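Local coordinates for protein benzoate 1,2-dioxygenase beta subunit (Burkholderia mallei ATCC 23344, PDB 3E99) that is the beta subunit of a ring-hydroxylating dioxygenase that converts benzoate to a cis-dihydrodiol, and probably plays a mainly structural part beside the catalytic alpha subunit, at residues A37-P42 against V144-V149; T108-W113 against M129-I134. One frame throughout, in Å; residues are numbered along the deposited sequence. Where two conformers were deposited one is given.

Interaction 1 (A37-P42 against V144-V149); sequences AVFWMP and VSKYVV
Lys-146 runs alongside Phe-39 on the buried face of a parallel strand pair, 37-42 beside 144-149, in the curved mixed sheet of this NTF2-like fold. From CB, which lies 4.2 Å from Val-38 O, the lysine chain stays extended: CG sits over one face of the Phe-39 ring, offset toward its rim, CD and then CE each come within 3.6 Å of Phe-39 CE2, and NZ, still 4.0 Å from Phe-39 CE2, hydrogen bonds with the hydroxyls of Tyr-132 and Tyr-33 and with Ile-164 O. These bonds satisfy a buried ammonium, whose charge Glu-17 may temper through a long, weak ion pair. With both first torsions anti to the backbone N (chi1 172° in Lys-146, -175° in Phe-39), the two side chains point the same way. Four backbone bonds alternate between the strands, the first, Val-38 N to Val-144 O, the longest at 3.2 Å. On the other face, Tyr-147 turns its edge to the six-membered ring of Trp-40 in an offset edge-to-face pair, planes at 60°; Tyr-147 CD1 reaches Trp-40 CE3 at 3.3 Å. A water donates to both Pro-42 O and Val-148 O, 3.1 Å from the latter.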
loop_
_atom_site.group_PDB
_atom_site.type_symbol
_atom_site.label_atom_id
_atom_site.label_comp_id
_atom_site.label_asym_id
_atom_site.label_seq_id
_atom_site.Cartn_x
_atom_site.Cartn_y
_atom_site.Cartn_z
ATOM N N ALA A 37 -11.151 0.280 25.383
ATOM C CA ALA A 37 -11.002 0.835 24.035
ATOM C C ALA A 37 -12.315 1.403 23.501
ATOM O O ALA A 37 -13.358 0.775 23.621
ATOM C CB ALA A 37 -10.449 -0.221 23.060
ATOM N N VAL A 38 -12.244 2.589 22.906
ATOM C CA VAL A 38 -13.363 3.163 22.173
ATOM C C VAL A 38 -13.097 2.947 20.685
ATOM O O VAL A 38 -11.965 3.122 20.230
ATOM C CB VAL A 38 -13.488 4.698 22.409
ATOM C CG1 VAL A 38 -14.665 5.263 21.626
ATOM C CG2 VAL A 38 -13.654 4.999 23.885
ATOM N N PHE A 39 -14.140 2.574 19.952
ATOM C CA PHE A 39 -14.044 2.183 18.549
ATOM C C PHE A 39 -15.150 2.927 17.853
ATOM O O PHE A 39 -16.306 2.718 18.150
ATOM C CB PHE A 39 -14.249 0.669 18.423
ATOM C CG PHE A 39 -14.066 0.115 17.027
ATOM C CD1 PHE A 39 -14.952 0.428 16.008
ATOM C CD2 PHE A 39 -13.010 -0.759 16.751
ATOM C CE1 PHE A 39 -14.779 -0.109 14.711
ATOM C CE2 PHE A 39 -12.836 -1.297 15.468
ATOM C CZ PHE A 39 -13.727 -0.977 14.454
ATOM N N TRP A 40 -14.795 3.792 16.920
ATOM C CA TRP A 40 -15.732 4.703 16.335
ATOM C C TRP A 40 -15.519 4.897 14.841
ATOM O O TRP A 40 -14.461 5.407 14.380
ATOM C CB TRP A 40 -15.622 6.034 17.049
ATOM C CG TRP A 40 -16.544 7.053 16.539
ATOM C CD1 TRP A 40 -17.800 6.856 16.023
ATOM C CD2 TRP A 40 -16.318 8.455 16.525
ATOM N NE1 TRP A 40 -18.359 8.060 15.678
ATOM C CE2 TRP A 40 -17.467 9.059 15.965
ATOM C CE3 TRP A 40 -15.254 9.265 16.929
ATOM C CZ2 TRP A 40 -17.577 10.443 15.786
ATOM C CZ3 TRP A 40 -15.342 10.648 16.725
ATOM C CH2 TRP A 40 -16.505 11.225 16.172
HETATM N N MSE A 41 -16.529 4.494 14.079
HETATM C CA MSE A 41 -16.569 4.799 12.668
HETATM C C MSE A 41 -17.754 5.676 12.413
HETATM O O MSE A 41 -18.859 5.153 12.307
HETATM C CB MSE A 41 -16.660 3.536 11.808
HETATM C CG MSE A 41 -16.724 3.843 10.306
HETATM SE SE MSE A 41 -16.474 2.165 9.200
HETATM C CE MSE A 41 -17.956 1.284 9.770
ATOM N N PRO A 42 -17.530 7.008 12.312
ATOM C CA PRO A 42 -18.615 7.955 12.052
ATOM C C PRO A 42 -19.320 7.781 10.691
ATOM O O PRO A 42 -18.760 7.232 9.749
ATOM C CB PRO A 42 -17.917 9.308 12.112
ATOM C CG PRO A 42 -16.489 9.005 11.799
ATOM C CD PRO A 42 -16.231 7.712 12.429
ATOM N N VAL A 144 -6.181 1.985 22.605
ATOM C CA VAL A 144 -7.010 2.751 23.566
ATOM C C VAL A 144 -8.158 3.439 22.827
ATOM O O VAL A 144 -9.257 3.558 23.349
ATOM C CB VAL A 144 -6.172 3.825 24.278
ATOM C CG1 VAL A 144 -7.074 4.728 25.072
ATOM C CG2 VAL A 144 -5.128 3.172 25.176
ATOM N N SER A 145 -7.925 3.838 21.580
ATOM C CA SER A 145 -8.964 4.462 20.757
ATOM C C SER A 145 -8.735 4.193 19.263
ATOM O O SER A 145 -7.623 4.303 18.784
ATOM C CB SER A 145 -9.007 5.980 21.023
ATOM O OG SER A 145 -9.604 6.705 19.944
ATOM N N LYS A 146 -9.804 3.826 18.549
ATOM C CA LYS A 146 -9.804 3.665 17.115
ATOM C C LYS A 146 -10.921 4.489 16.466
ATOM O O LYS A 146 -12.092 4.385 16.809
ATOM C CB LYS A 146 -9.897 2.192 16.743
ATOM C CG LYS A 146 -10.110 1.913 15.248
ATOM C CD LYS A 146 -9.765 0.518 14.959
ATOM C CE LYS A 146 -10.181 0.116 13.523
ATOM N NZ LYS A 146 -9.576 -1.235 13.189
ATOM N N TYR A 147 -10.518 5.322 15.505
ATOM C CA TYR A 147 -11.388 6.182 14.746
ATOM C C TYR A 147 -11.144 5.851 13.279
ATOM O O TYR A 147 -9.988 5.871 12.821
ATOM C CB TYR A 147 -10.984 7.629 15.007
ATOM C CG TYR A 147 -11.691 8.660 14.179
ATOM C CD1 TYR A 147 -12.992 9.034 14.473
ATOM C CD2 TYR A 147 -11.041 9.293 13.131
ATOM C CE1 TYR A 147 -13.634 10.004 13.752
ATOM C CE2 TYR A 147 -11.681 10.267 12.390
ATOM C CZ TYR A 147 -12.973 10.620 12.700
ATOM O OH TYR A 147 -13.599 11.604 11.953
ATOM N N VAL A 148 -12.219 5.554 12.563
ATOM C CA VAL A 148 -12.147 5.088 11.188
ATOM C C VAL A 148 -13.058 5.923 10.339
ATOM O O VAL A 148 -14.259 5.981 10.594
ATOM C CB VAL A 148 -12.626 3.630 11.031
ATOM C CG1 VAL A 148 -12.524 3.186 9.552
ATOM C CG2 VAL A 148 -11.869 2.701 11.914
ATOM N N VAL A 149 -12.488 6.535 9.330
ATOM C CA VAL A 149 -13.208 7.244 8.270
ATOM C C VAL A 149 -13.270 6.362 7.013
ATOM O O VAL A 149 -12.239 6.090 6.340
ATOM C CB VAL A 149 -12.505 8.605 8.011
ATOM C CG1 VAL A 149 -13.155 9.416 6.867
ATOM C CG2 VAL A 149 -12.506 9.391 9.319
HETATM O O HOH W 1 -16.373 6.777 8.448
#

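Interaction 2 (T108-W113 against M129-I134); sequences TVRFNW and MSRYAI
Met-129, a selenomethionine, lies across Arg-110 at about a right angle, its chain bent at chi2 (-90°) so that the terminal methyl turns back over the arginine. Its CE rests 3.8 Å above the guanidinium plane of Arg-110, over the centre, and also lies over the rim of the Arg-131 guanidinium. The two arginines stand with their planes nearly perpendicular, 89° apart, and Arg-110 NH1 is 3.7 Å from Arg-131 NH2; the salt bridge from Arg-131 NE to Glu-100 probably offsets this like-charge approach, with a long, weak ion pair from Arg-110 to Asp-23 of the second subunit. Asn-112 ND2 hydrogen bonds to His-92 O of that subunit. Phe-111 lies on the reverse face of this antiparallel hairpin, with Ser-130 and Tyr-132 as its partners. Its CG falls between the backbone N and carbonyl carbon (chi1 60°), which brings the ring toward both. Ser-130 CB makes a CH-pi contact over one ring face, 3.5 Å from Phe-111 CZ, while the ring edge meets the face of Tyr-132 with Phe-111 CZ 3.6 Å from Tyr-132 CE1. Val-109 with Tyr-132 and Phe-111 with Ser-130 are hydrogen-bonded pairs, each bonded in both directions. Helix 7-22 covers the Phe-111 face, where Leu-14 touches the side chains of Phe-111 and Tyr-132; strand 89-103 flanks 108-113, and strand 142-150 lies along the far side of 129-134.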
loop_
_atom_site.group_PDB
_atom_site.type_symbol
_atom_site.label_atom_id
_atom_site.label_comp_id
_atom_site.label_asym_id
_atom_site.label_seq_id
_atom_site.Cartn_x
_atom_site.Cartn_y
_atom_site.Cartn_z
ATOM N N THR A 108 -0.129 8.151 19.276
ATOM C CA THR A 108 -1.235 8.393 18.377
ATOM C C THR A 108 -0.701 8.539 16.953
ATOM O O THR A 108 0.225 9.323 16.708
ATOM C CB THR A 108 -2.029 9.650 18.806
ATOM O OG1 THR A 108 -2.528 9.490 20.149
ATOM C CG2 THR A 108 -3.233 9.906 17.876
ATOM N N VAL A 109 -1.297 7.783 16.012
ATOM C CA VAL A 109 -0.879 7.768 14.614
ATOM C C VAL A 109 -2.116 7.850 13.717
ATOM O O VAL A 109 -3.230 7.496 14.148
ATOM C CB VAL A 109 -0.115 6.469 14.277
ATOM C CG1 VAL A 109 1.200 6.392 15.124
ATOM C CG2 VAL A 109 -0.996 5.267 14.561
ATOM N N ARG A 110 -1.927 8.299 12.489
ATOM C CA ARG A 110 -2.970 8.204 11.465
ATOM C C ARG A 110 -2.434 7.457 10.281
ATOM O O ARG A 110 -1.203 7.391 10.061
ATOM C CB ARG A 110 -3.442 9.572 11.021
ATOM C CG ARG A 110 -2.439 10.371 10.253
ATOM C CD ARG A 110 -2.993 11.641 9.771
ATOM N NE ARG A 110 -3.932 11.498 8.674
ATOM C CZ ARG A 110 -4.865 12.397 8.384
ATOM N NH1 ARG A 110 -5.004 13.508 9.104
ATOM N NH2 ARG A 110 -5.643 12.215 7.334
ATOM N N PHE A 111 -3.334 6.900 9.479
ATOM C CA PHE A 111 -2.887 6.112 8.326
ATOM C C PHE A 111 -4.034 5.940 7.336
ATOM O O PHE A 111 -5.201 6.113 7.704
ATOM C CB PHE A 111 -2.239 4.732 8.719
ATOM C CG PHE A 111 -3.144 3.796 9.480
ATOM C CD1 PHE A 111 -4.055 2.958 8.823
ATOM C CD2 PHE A 111 -3.168 3.819 10.846
ATOM C CE1 PHE A 111 -4.884 2.153 9.516
ATOM C CE2 PHE A 111 -4.024 3.028 11.543
ATOM C CZ PHE A 111 -4.885 2.176 10.887
ATOM N N ASN A 112 -3.710 5.656 6.062
ATOM C CA ASN A 112 -4.734 5.313 5.067
ATOM C C ASN A 112 -4.780 3.806 4.948
ATOM O O ASN A 112 -3.808 3.114 5.268
ATOM C CB ASN A 112 -4.392 5.954 3.710
ATOM C CG ASN A 112 -4.467 7.461 3.754
ATOM O OD1 ASN A 112 -5.034 8.015 4.705
ATOM N ND2 ASN A 112 -3.912 8.140 2.733
ATOM N N TRP A 113 -5.873 3.272 4.444
ATOM C CA TRP A 113 -5.980 1.837 4.344
ATOM C C TRP A 113 -6.951 1.489 3.230
ATOM O O TRP A 113 -7.725 2.324 2.724
ATOM C CB TRP A 113 -6.418 1.239 5.716
ATOM C CG TRP A 113 -7.678 1.853 6.176
ATOM C CD1 TRP A 113 -7.803 2.906 7.064
ATOM C CD2 TRP A 113 -9.008 1.492 5.805
ATOM N NE1 TRP A 113 -9.102 3.208 7.246
ATOM C CE2 TRP A 113 -9.878 2.363 6.501
ATOM C CE3 TRP A 113 -9.568 0.500 4.978
ATOM C CZ2 TRP A 113 -11.244 2.313 6.362
ATOM C CZ3 TRP A 113 -10.917 0.434 4.865
ATOM C CH2 TRP A 113 -11.760 1.335 5.556
HETATM N N MSE A 129 -9.301 6.398 6.014
HETATM C CA MSE A 129 -8.268 6.811 6.946
HETATM C C MSE A 129 -8.649 6.328 8.332
HETATM O O MSE A 129 -9.839 6.138 8.649
HETATM C CB MSE A 129 -8.175 8.333 6.893
HETATM C CG MSE A 129 -7.387 8.967 7.942
HETATM SE SE MSE A 129 -8.527 9.395 9.457
HETATM C CE MSE A 129 -7.156 9.910 10.281
ATOM N N SER A 130 -7.645 6.122 9.163
ATOM C CA SER A 130 -7.866 5.776 10.540
ATOM C C SER A 130 -6.895 6.520 11.428
ATOM O O SER A 130 -5.798 6.876 10.965
ATOM C CB SER A 130 -7.727 4.249 10.738
ATOM O OG SER A 130 -8.856 3.598 10.210
ATOM N N ARG A 131 -7.348 6.807 12.661
ATOM C CA ARG A 131 -6.535 7.315 13.743
ATOM C C ARG A 131 -6.573 6.337 14.908
ATOM O O ARG A 131 -7.626 5.931 15.383
ATOM C CB ARG A 131 -7.000 8.717 14.190
ATOM C CG ARG A 131 -6.143 9.317 15.261
ATOM C CD ARG A 131 -6.471 10.792 15.543
ATOM N NE ARG A 131 -6.044 11.637 14.426
ATOM C CZ ARG A 131 -6.864 12.203 13.521
ATOM N NH1 ARG A 131 -8.173 12.061 13.598
ATOM N NH2 ARG A 131 -6.345 12.919 12.539
ATOM N N TYR A 132 -5.401 5.917 15.350
ATOM C CA TYR A 132 -5.274 5.039 16.505
ATOM C C TYR A 132 -4.506 5.753 17.634
ATOM O O TYR A 132 -3.511 6.410 17.374
ATOM C CB TYR A 132 -4.490 3.788 16.142
ATOM C CG TYR A 132 -5.199 2.642 15.462
ATOM C CD1 TYR A 132 -6.253 2.842 14.581
ATOM C CD2 TYR A 132 -4.661 1.345 15.567
ATOM C CE1 TYR A 132 -6.844 1.761 13.928
ATOM C CE2 TYR A 132 -5.200 0.276 14.876
ATOM C CZ TYR A 132 -6.298 0.474 14.083
ATOM O OH TYR A 132 -6.838 -0.610 13.422
ATOM N N ALA A 133 -4.970 5.604 18.875
ATOM C CA ALA A 133 -4.138 5.814 20.068
ATOM C C ALA A 133 -3.838 4.449 20.653
ATOM O O ALA A 133 -4.768 3.670 20.922
ATOM C CB ALA A 133 -4.864 6.676 21.099
ATOM N N ILE A 134 -2.558 4.164 20.855
ATOM C CA ILE A 134 -2.107 2.843 21.252
ATOM C C ILE A 134 -1.226 2.970 22.492
ATOM O O ILE A 134 -0.251 3.713 22.474
ATOM C CB ILE A 134 -1.271 2.172 20.149
ATOM C CG1 ILE A 134 -2.010 2.128 18.818
ATOM C CG2 ILE A 134 -0.874 0.772 20.577
ATOM C CD1 ILE A 134 -1.088 2.016 17.618
#

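Overall arrangement
Strand 122-135 directly neighbours strand 142-150, so the two interactions are adjoining parts of one sheet, their centres about 9 Å apart. Val-149 N lies 2.8 Å from Met-129 O, a probable hydrogen bond, and a classic bulge sets Val-144 and Ser-145 opposite Ala-133. Interaction 1 is parallel and partly buried, with an aromatic pair on its more exposed face; interaction 2 is antiparallel, with more of its residues buried, and places its aromatic pair beneath helix 7-22. The hydroxyl of Tyr-132, from interaction 2, is one partner of the Lys-146 ammonium of interaction 1, so the two share a buried polar link. The second subunit meets interaction 2, whereas no other chain of the assembly touches interaction 1.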